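Local coordinates for protein beta-1,3-glucosyltransferase (Paecilomyces sp. J18, PDB 5JVV) that is probably a carbohydrate-active enzyme built as a beta-sandwich of two curved, largely antiparallel sheets, at residues A[55-60]-A[285-290]; A[91-96]-A[176-181]; A[123-128]-A[258-263]. All coordinates share one frame; numbering follows the deposited sequence. Where two conformers were deposited one is given.

Contact 1: residues A[55-60]-A[285-290]; sequences LGVDHT and KEAYWE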
loop_
_atom_site.group_PDB
_atom_site.type_symbol
_atom_site.label_atom_id
_atom_site.label_comp_id
_atom_site.label_asym_id
_atom_site.label_seq_id
_atom_site.Cartn_x
_atom_site.Cartn_y
_atom_site.Cartn_z
ATOM N N LEU A 55 3.304 -2.011 12.386
ATOM C CA LEU A 55 1.865 -1.727 12.318
ATOM C C LEU A 55 1.154 -3.042 12.030
ATOM O O LEU A 55 1.234 -3.562 10.921
ATOM C CB LEU A 55 1.553 -0.736 11.197
ATOM C CG LEU A 55 2.426 0.509 11.041
ATOM C CD1 LEU A 55 2.044 1.235 9.756
ATOM C CD2 LEU A 55 2.292 1.427 12.272
ATOM N N GLY A 56 0.458 -3.575 13.023
ATOM C CA GLY A 56 -0.166 -4.876 12.898
ATOM C C GLY A 56 -1.651 -4.836 13.184
ATOM O O GLY A 56 -2.254 -3.760 13.259
ATOM N N VAL A 57 -2.235 -6.013 13.345
ATOM C CA VAL A 57 -3.672 -6.137 13.564
ATOM C C VAL A 57 -3.935 -7.032 14.770
ATOM O O VAL A 57 -3.026 -7.671 15.299
ATOM C CB VAL A 57 -4.394 -6.709 12.314
ATOM C CG1 VAL A 57 -4.096 -5.857 11.080
ATOM C CG2 VAL A 57 -4.002 -8.172 12.069
ATOM N N ASP A 58 -5.185 -7.082 15.217
ATOM C CA ASP A 58 -5.572 -7.996 16.279
ATOM C C ASP A 58 -5.484 -9.421 15.725
ATOM O O ASP A 58 -6.246 -9.787 14.839
ATOM C CB ASP A 58 -7.015 -7.664 16.691
ATOM C CG ASP A 58 -7.573 -8.588 17.762
ATOM O OD1 ASP A 58 -7.073 -9.714 17.958
ATOM O OD2 ASP A 58 -8.569 -8.185 18.401
ATOM N N HIS A 59 -4.537 -10.208 16.226
ATOM C CA HIS A 59 -4.414 -11.607 15.818
ATOM C C HIS A 59 -4.667 -12.541 16.995
ATOM O O HIS A 59 -4.158 -13.666 17.040
ATOM C CB HIS A 59 -3.040 -11.883 15.187
ATOM C CG HIS A 59 -1.875 -11.494 16.049
ATOM N ND1 HIS A 59 -1.394 -12.294 17.073
ATOM C CD2 HIS A 59 -1.084 -10.396 16.038
ATOM C CE1 HIS A 59 -0.365 -11.703 17.644
ATOM N NE2 HIS A 59 -0.151 -10.546 17.036
ATOM N N THR A 60 -5.475 -12.066 17.936
ATOM C CA THR A 60 -5.740 -12.773 19.188
ATOM C C THR A 60 -7.208 -13.153 19.357
ATOM O O THR A 60 -7.542 -14.291 19.714
ATOM C CB THR A 60 -5.328 -11.877 20.376
ATOM O OG1 THR A 60 -3.907 -11.673 20.340
ATOM C CG2 THR A 60 -5.704 -12.519 21.699
ATOM N N LYS A 285 -1.387 -13.222 12.207
ATOM C CA LYS A 285 -0.126 -12.885 12.852
ATOM C C LYS A 285 0.832 -12.245 11.853
ATOM O O LYS A 285 1.622 -11.371 12.214
ATOM C CB LYS A 285 0.499 -14.125 13.488
ATOM C CG LYS A 285 1.624 -13.805 14.443
ATOM C CD LYS A 285 1.948 -14.989 15.341
ATOM C CE LYS A 285 3.239 -14.735 16.090
ATOM N NZ LYS A 285 4.320 -14.330 15.148
ATOM N N GLU A 286 0.748 -12.663 10.587
ATOM C CA GLU A 286 1.644 -12.125 9.562
ATOM C C GLU A 286 1.058 -10.930 8.822
ATOM O O GLU A 286 1.665 -10.436 7.880
ATOM C CB GLU A 286 2.028 -13.209 8.540
ATOM C CG GLU A 286 3.028 -14.229 9.053
ATOM C CD GLU A 286 4.397 -13.621 9.268
ATOM O OE1 GLU A 286 4.975 -13.113 8.282
ATOM O OE2 GLU A 286 4.883 -13.644 10.419
ATOM N N ALA A 287 -0.114 -10.462 9.244
ATOM C CA ALA A 287 -0.730 -9.306 8.604
ATOM C C ALA A 287 -0.234 -8.022 9.254
ATOM O O ALA A 287 -1.006 -7.295 9.874
ATOM C CB ALA A 287 -2.263 -9.405 8.678
ATOM N N TYR A 288 1.061 -7.744 9.104
ATOM C CA TYR A 288 1.651 -6.529 9.663
ATOM C C TYR A 288 2.647 -5.875 8.734
ATOM O O TYR A 288 3.263 -6.537 7.903
ATOM C CB TYR A 288 2.320 -6.800 11.017
ATOM C CG TYR A 288 3.583 -7.644 10.989
ATOM C CD1 TYR A 288 4.837 -7.058 10.841
ATOM C CD2 TYR A 288 3.521 -9.019 11.174
ATOM C CE1 TYR A 288 5.992 -7.827 10.850
ATOM C CE2 TYR A 288 4.664 -9.798 11.184
ATOM C CZ TYR A 288 5.898 -9.192 11.018
ATOM O OH TYR A 288 7.049 -9.952 11.030
ATOM N N TRP A 289 2.777 -4.562 8.876
ATOM C CA TRP A 289 3.856 -3.811 8.244
ATOM C C TRP A 289 5.008 -3.686 9.227
ATOM O O TRP A 289 4.795 -3.465 10.424
ATOM C CB TRP A 289 3.392 -2.390 7.904
ATOM C CG TRP A 289 2.299 -2.304 6.911
ATOM C CD1 TRP A 289 0.958 -2.313 7.163
ATOM C CD2 TRP A 289 2.442 -2.144 5.497
ATOM N NE1 TRP A 289 0.254 -2.191 5.991
ATOM C CE2 TRP A 289 1.144 -2.077 4.951
ATOM C CE3 TRP A 289 3.543 -2.057 4.634
ATOM C CZ2 TRP A 289 0.914 -1.943 3.587
ATOM C CZ3 TRP A 289 3.307 -1.916 3.268
ATOM C CH2 TRP A 289 2.003 -1.861 2.764
ATOM N N GLU A 290 6.234 -3.812 8.726
ATOM C CA GLU A 290 7.399 -3.404 9.506
ATOM C C GLU A 290 8.162 -2.462 8.609
ATOM O O GLU A 290 8.707 -2.863 7.577
ATOM C CB GLU A 290 8.276 -4.578 9.945
ATOM C CG GLU A 290 9.423 -4.103 10.835
ATOM C CD GLU A 290 10.192 -5.223 11.511
ATOM O OE1 GLU A 290 9.738 -6.386 11.474
ATOM O OE2 GLU A 290 11.262 -4.928 12.086
HETATM O O HOH W 1 -1.179 -4.478 9.079
HETATM O O HOH W 2 -0.526 -8.582 13.025
#

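Contact 2: residues A[91-96]-A[176-181]; sequences KHMPGS and SSFNEQ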
loop_
_atom_site.group_PDB
_atom_site.type_symbol
_atom_site.label_atom_id
_atom_site.label_comp_id
_atom_site.label_asym_id
_atom_site.label_seq_id
_atom_site.Cartn_x
_atom_site.Cartn_y
_atom_site.Cartn_z
ATOM N N LYS A 91 10.514 -3.678 5.660
ATOM C CA LYS A 91 11.036 -5.005 5.956
ATOM C C LYS A 91 9.964 -6.084 5.773
ATOM O O LYS A 91 10.261 -7.215 5.382
ATOM C CB LYS A 91 11.603 -5.043 7.383
ATOM C CG LYS A 91 12.118 -6.412 7.814
ATOM C CD LYS A 91 12.412 -6.478 9.307
ATOM C CE LYS A 91 13.584 -5.596 9.704
ATOM N NZ LYS A 91 14.857 -6.063 9.081
ATOM N N HIS A 92 8.712 -5.730 6.045
ATOM C CA HIS A 92 7.628 -6.699 6.061
ATOM C C HIS A 92 6.350 -5.962 5.707
ATOM O O HIS A 92 6.173 -4.800 6.087
ATOM C CB HIS A 92 7.510 -7.302 7.471
ATOM C CG HIS A 92 6.674 -8.544 7.561
ATOM N ND1 HIS A 92 5.297 -8.515 7.671
ATOM C CD2 HIS A 92 7.026 -9.850 7.637
ATOM C CE1 HIS A 92 4.839 -9.747 7.778
ATOM N NE2 HIS A 92 5.865 -10.581 7.755
ATOM N N MET A 93 5.470 -6.621 4.965
ATOM C CA MET A 93 4.144 -6.082 4.694
ATOM C C MET A 93 3.135 -7.175 5.002
ATOM O O MET A 93 3.524 -8.324 5.208
ATOM C CB MET A 93 4.006 -5.615 3.241
ATOM C CG MET A 93 3.955 -6.737 2.204
ATOM S SD MET A 93 3.351 -6.129 0.628
ATOM C CE MET A 93 1.660 -5.803 1.074
ATOM N N PRO A 94 1.840 -6.829 5.070
ATOM C CA PRO A 94 0.902 -7.911 5.395
ATOM C C PRO A 94 0.977 -9.027 4.359
ATOM O O PRO A 94 1.138 -8.778 3.144
ATOM C CB PRO A 94 -0.452 -7.196 5.391
ATOM C CG PRO A 94 -0.101 -5.830 5.903
ATOM C CD PRO A 94 1.222 -5.501 5.236
ATOM N N GLY A 95 0.916 -10.262 4.855
ATOM C CA GLY A 95 1.168 -11.421 4.021
ATOM C C GLY A 95 0.045 -11.781 3.075
ATOM O O GLY A 95 -0.993 -11.111 3.000
ATOM N N SER A 96 0.278 -12.856 2.332
ATOM C CA SER A 96 -0.708 -13.381 1.405
ATOM C C SER A 96 -1.677 -14.208 2.228
ATOM O O SER A 96 -1.465 -15.399 2.450
ATOM C CB SER A 96 0.001 -14.232 0.356
ATOM O OG SER A 96 0.943 -13.428 -0.348
ATOM N N SER A 176 3.560 -12.555 1.010
ATOM C CA SER A 176 4.405 -13.582 1.606
ATOM C C SER A 176 5.764 -13.704 0.914
ATOM O O SER A 176 6.782 -13.880 1.590
ATOM C CB SER A 176 3.658 -14.918 1.646
ATOM O OG SER A 176 2.424 -14.767 2.331
ATOM N N SER A 177 5.786 -13.579 -0.411
ATOM C CA SER A 177 7.047 -13.681 -1.161
ATOM C C SER A 177 7.993 -12.507 -0.880
ATOM O O SER A 177 9.214 -12.666 -0.851
ATOM C CB SER A 177 6.782 -13.810 -2.664
ATOM O OG SER A 177 6.175 -12.642 -3.200
ATOM N N PHE A 178 7.413 -11.331 -0.674
ATOM C CA PHE A 178 8.148 -10.118 -0.332
ATOM C C PHE A 178 8.746 -10.293 1.059
ATOM O O PHE A 178 9.921 -10.003 1.282
ATOM C CB PHE A 178 7.148 -8.956 -0.393
ATOM C CG PHE A 178 7.642 -7.635 0.151
ATOM C CD1 PHE A 178 8.158 -6.664 -0.705
ATOM C CD2 PHE A 178 7.477 -7.314 1.500
ATOM C CE1 PHE A 178 8.557 -5.419 -0.219
ATOM C CE2 PHE A 178 7.872 -6.081 1.997
ATOM C CZ PHE A 178 8.417 -5.128 1.140
ATOM N N ASN A 179 7.942 -10.799 1.988
ATOM C CA ASN A 179 8.371 -10.938 3.371
ATOM C C ASN A 179 9.525 -11.914 3.560
ATOM O O ASN A 179 10.435 -11.662 4.347
ATOM C CB ASN A 179 7.196 -11.354 4.259
ATOM C CG ASN A 179 6.146 -10.272 4.369
ATOM O OD1 ASN A 179 6.432 -9.089 4.146
ATOM N ND2 ASN A 179 4.923 -10.665 4.697
ATOM N N GLU A 180 9.484 -13.031 2.842
ATOM C CA GLU A 180 10.450 -14.093 3.118
ATOM C C GLU A 180 11.844 -13.746 2.627
ATOM O O GLU A 180 12.821 -14.383 3.023
ATOM C CB GLU A 180 9.970 -15.447 2.575
ATOM C CG GLU A 180 9.689 -15.481 1.089
ATOM C CD GLU A 180 8.776 -16.635 0.716
ATOM O OE1 GLU A 180 8.751 -17.012 -0.474
ATOM O OE2 GLU A 180 8.076 -17.158 1.613
ATOM N N GLN A 181 11.935 -12.720 1.788
ATOM C CA GLN A 181 13.224 -12.218 1.333
ATOM C C GLN A 181 13.609 -10.892 1.983
ATOM O O GLN A 181 14.506 -10.206 1.500
ATOM C CB GLN A 181 13.272 -12.114 -0.190
ATOM C CG GLN A 181 13.545 -13.447 -0.871
ATOM C CD GLN A 181 14.519 -14.317 -0.082
ATOM O OE1 GLN A 181 15.648 -13.911 0.209
ATOM N NE2 GLN A 181 14.075 -15.518 0.277
HETATM O O HOH W 3 10.274 -9.690 6.322
HETATM O O HOH W 4 3.404 -14.083 -2.014
#

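Contact 3: residues A[123-128]-A[258-263]; sequences VNTQSQ and QSDSCP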
loop_
_atom_site.group_PDB
_atom_site.type_symbol
_atom_site.label_atom_id
_atom_site.label_comp_id
_atom_site.label_asym_id
_atom_site.label_seq_id
_atom_site.Cartn_x
_atom_site.Cartn_y
_atom_site.Cartn_z
ATOM N N VAL A 123 -4.923 -8.000 -2.425
ATOM C CA VAL A 123 -5.953 -8.592 -1.585
ATOM C C VAL A 123 -5.731 -10.075 -1.433
ATOM O O VAL A 123 -5.158 -10.732 -2.323
ATOM C CB VAL A 123 -7.372 -8.361 -2.178
ATOM C CG1 VAL A 123 -7.709 -6.881 -2.206
ATOM C CG2 VAL A 123 -7.475 -8.966 -3.593
ATOM N N ASN A 124 -6.184 -10.597 -0.295
ATOM C CA ASN A 124 -6.211 -12.029 -0.056
ATOM C C ASN A 124 -4.843 -12.657 -0.285
ATOM O O ASN A 124 -3.848 -12.117 0.185
ATOM C CB ASN A 124 -7.330 -12.642 -0.892
ATOM C CG ASN A 124 -8.668 -12.018 -0.563
ATOM O OD1 ASN A 124 -8.987 -11.813 0.624
ATOM N ND2 ASN A 124 -9.442 -11.669 -1.587
ATOM N N THR A 125 -4.772 -13.769 -1.007
ATOM C CA THR A 125 -3.510 -14.498 -1.138
ATOM C C THR A 125 -2.673 -14.086 -2.351
ATOM O O THR A 125 -1.819 -14.854 -2.814
ATOM C CB THR A 125 -3.758 -16.006 -1.183
ATOM O OG1 THR A 125 -4.647 -16.294 -2.268
ATOM C CG2 THR A 125 -4.387 -16.485 0.126
ATOM N N GLN A 126 -2.909 -12.874 -2.846
ATOM C CA GLN A 126 -2.133 -12.305 -3.946
ATOM C C GLN A 126 -0.633 -12.424 -3.675
ATOM O O GLN A 126 -0.197 -12.311 -2.534
ATOM C CB GLN A 126 -2.517 -10.839 -4.076
ATOM C CG GLN A 126 -1.984 -10.132 -5.286
ATOM C CD GLN A 126 -2.648 -8.794 -5.462
ATOM O OE1 GLN A 126 -3.862 -8.651 -5.246
ATOM N NE2 GLN A 126 -1.869 -7.800 -5.853
ATOM N N SER A 127 0.155 -12.645 -4.728
ATOM C CA SER A 127 1.592 -12.855 -4.564
ATOM C C SER A 127 2.459 -11.823 -5.282
ATOM O O SER A 127 3.662 -11.725 -5.001
ATOM C CB SER A 127 1.979 -14.261 -5.025
ATOM O OG SER A 127 1.593 -14.465 -6.367
ATOM N N GLN A 128 1.869 -11.081 -6.212
ATOM C CA GLN A 128 2.611 -10.051 -6.940
ATOM C C GLN A 128 1.915 -8.711 -6.741
ATOM O O GLN A 128 0.690 -8.654 -6.713
ATOM C CB GLN A 128 2.712 -10.409 -8.432
ATOM C CG GLN A 128 3.535 -11.674 -8.707
ATOM C CD GLN A 128 3.507 -12.123 -10.163
ATOM O OE1 GLN A 128 3.240 -13.290 -10.456
ATOM N NE2 GLN A 128 3.805 -11.207 -11.078
ATOM N N GLN A 258 -11.983 -16.648 -5.319
ATOM C CA GLN A 258 -11.688 -16.937 -6.724
ATOM C C GLN A 258 -10.195 -17.139 -6.934
ATOM O O GLN A 258 -9.414 -16.185 -6.802
ATOM C CB GLN A 258 -12.154 -15.792 -7.628
ATOM C CG GLN A 258 -13.633 -15.523 -7.629
ATOM C CD GLN A 258 -13.954 -14.258 -8.394
ATOM O OE1 GLN A 258 -13.448 -14.036 -9.501
ATOM N NE2 GLN A 258 -14.766 -13.407 -7.800
ATOM N N SER A 259 -9.799 -18.375 -7.247
ATOM C CA SER A 259 -8.397 -18.695 -7.524
ATOM C C SER A 259 -7.433 -18.256 -6.442
ATOM O O SER A 259 -6.286 -17.901 -6.727
ATOM C CB SER A 259 -7.970 -18.067 -8.846
ATOM O OG SER A 259 -8.767 -18.569 -9.887
ATOM N N ASP A 260 -7.881 -18.280 -5.194
ATOM C CA ASP A 260 -7.037 -17.788 -4.123
ATOM C C ASP A 260 -6.898 -18.775 -2.974
ATOM O O ASP A 260 -6.206 -18.493 -1.997
ATOM C CB ASP A 260 -7.529 -16.423 -3.616
ATOM C CG ASP A 260 -8.935 -16.464 -3.068
ATOM O OD1 ASP A 260 -9.539 -17.558 -2.989
ATOM O OD2 ASP A 260 -9.432 -15.375 -2.699
ATOM N N SER A 261 -7.566 -19.927 -3.100
ATOM C CA SER A 261 -7.547 -20.985 -2.078
ATOM C C SER A 261 -8.271 -20.583 -0.792
ATOM O O SER A 261 -8.123 -21.238 0.247
ATOM C CB SER A 261 -6.118 -21.460 -1.765
ATOM O OG SER A 261 -5.510 -22.048 -2.905
ATOM N N CYS A 262 -9.067 -19.520 -0.862
ATOM C CA CYS A 262 -9.802 -19.061 0.312
ATOM C C CYS A 262 -11.170 -19.728 0.364
ATOM O O CYS A 262 -11.882 -19.772 -0.636
ATOM C CB CYS A 262 -9.927 -17.537 0.294
ATOM S SG CYS A 262 -8.339 -16.676 0.393
ATOM N N PRO A 263 -11.538 -20.272 1.538
ATOM C CA PRO A 263 -12.741 -21.107 1.635
ATOM C C PRO A 263 -14.062 -20.331 1.623
ATOM O O PRO A 263 -14.220 -19.315 2.321
ATOM C CB PRO A 263 -12.561 -21.806 2.985
ATOM C CG PRO A 263 -11.798 -20.837 3.797
ATOM C CD PRO A 263 -10.823 -20.181 2.825
HETATM O O HOH W 5 -8.627 -13.132 -4.004
#

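Contact 1: residues A[55-60]-A[285-290]
L55 and W289 form an antiparallel hydrogen-bonded pair, the two chains running 168° apart: L55 N gives to W289 O at 2.9 Å, and W289 N returns to L55 O at 2.8 Å. The regular pairing stops there, although G56 and Y288 still lie close; A287 is the centre of an inverse gamma turn. Water 1 fills in there by donating to both L55 O and A287 O, while V57 N gives to water 2, itself only weakly tied to A287 O. L55 O therefore serves W289 N and water 1 and also has the Y288 CA hydrogen close by. The pair joins strand 53-55 to strand 289-297 in one sheet of the beta-sandwich. L55 and W289 put their side chains on the same face, their CB atoms 4.1 Å apart. That face looks into the core: L55 rests on V73, L75 and F243, and the W289 ring meets F243 edge-to-face. With CG of Y288 lodged between its backbone N and carbonyl carbon (chi1 69°), the ring swings away to stack with H92 and Y54. Y288 CB packs on G56 CA at 3.7 Å. Both V57 methyls pack against A287 O, CG1 at 3.6 Å, and CG2 also touches the A287 methyl. At the outer end, H59 CB comes to 3.7 Å from K285 N.

Contact 2: residues A[91-96]-A[176-181]
N179 reaches from helix 175-180 to the backbone of M93, just past a classic beta bulge in which K91 and H92 both face E290. Its amide uses both ends on one residue: M93 N gives to N179 OD1 at 2.8 Å, nearly straight at 168°, and N179 ND2 gives to M93 O, also at 2.8 Å and close to the amide plane. Two bonds to a single residue fix the rotation of the amide and satisfy both backbone polar atoms of M93. The same amide lies flat over H92, 10° from parallel, with ND2 3.1 Å above the ring plane and offset toward the rim. No bond joins it to H92, whose nitrogens are taken by E286 OE1 and Y288 O. The F178 side chain extends with CG opposite the backbone N (chi1 170°), which brings CD2 to 3.6 Å from M93 CG, and M93 SD hangs above the ring face in a long Met-aromatic contact.

Further along, two serines exchange bonds: S96 N gives to S176 OG at 2.9 Å, and S176 N gives to S96 OG. This supplies an acceptor for an amide in the first turn of the helix. S96 OG also accepts a hydrogen bond from water 4 and donates to Q126 O, while S177 N gives to water 4. At the far end, water 3 donates to K91 O at 2.6 Å and to N179 O at 2.8 Å.

Contact 3: residues A[123-128]-A[258-263]
In T125, OG1 sits between the backbone N and the carbonyl carbon (chi1 57°), which turns the hydroxyl onto the D260 main chain; in D260, CG takes the same place (chi1 60°) and carries the carboxylate to C262 N and water 5. T125 OG1 donates to D260 O at 2.7 Å, in the carbonyl plane and on a lone pair. T125 OG1 also lies 3.2 Å from D260 CB. The T125 methyl, CG2, touches C262 SG at 4.0 Å. That sulfur is half of the C98-C262 disulfide, so T125 also packs beside the covalent link.

Two tight turns present these groups. A type II' beta turn runs from V123 to Q126, closed by Q126 N to V123 O, with N124 at positive phi. Opposite it, C262 N gives to D260 OD1 at 2.9 Å in an Asx turn, approaching from above the carboxylate plane. The N124 amide and D260 carboxylate stand perpendicular and meet through water 5, which accepts from N124 ND2 and donates to D260 OD2 at 2.7 Å. Each has further partners: N124 OD1 accepts from G99 N and ND2 gives to A252 O, while D260 OD2 accepts from G257 N. The contact thus joins the loop between strands 116-121 and 130-134 to the one between helices 249-255 and 269-279, with V123 and N124 resting on helix 249-255.

From the N terminus, 55-60 opens the widest loop, and it is closed only by 285-290 near the C terminus; contacts 2 and 3 are both nested within it. Inside, 91-96 comes first, then 123-128, then 176-181 and finally 258-263, so contacts 2 and 3 cross. Contact 1 zips together two strands of one sheet, contact 2 sets a short helix against the loop leaving strand 84-90, and contact 3 joins the turn after strand 116-121 of the other sheet to the loop between helices 249-255 and 269-279. Contact 2 touches both neighbours, through H92 with E286 and through S96 with Q126, whereas contacts 1 and 3 stay about 9 Å apart at their nearest atoms.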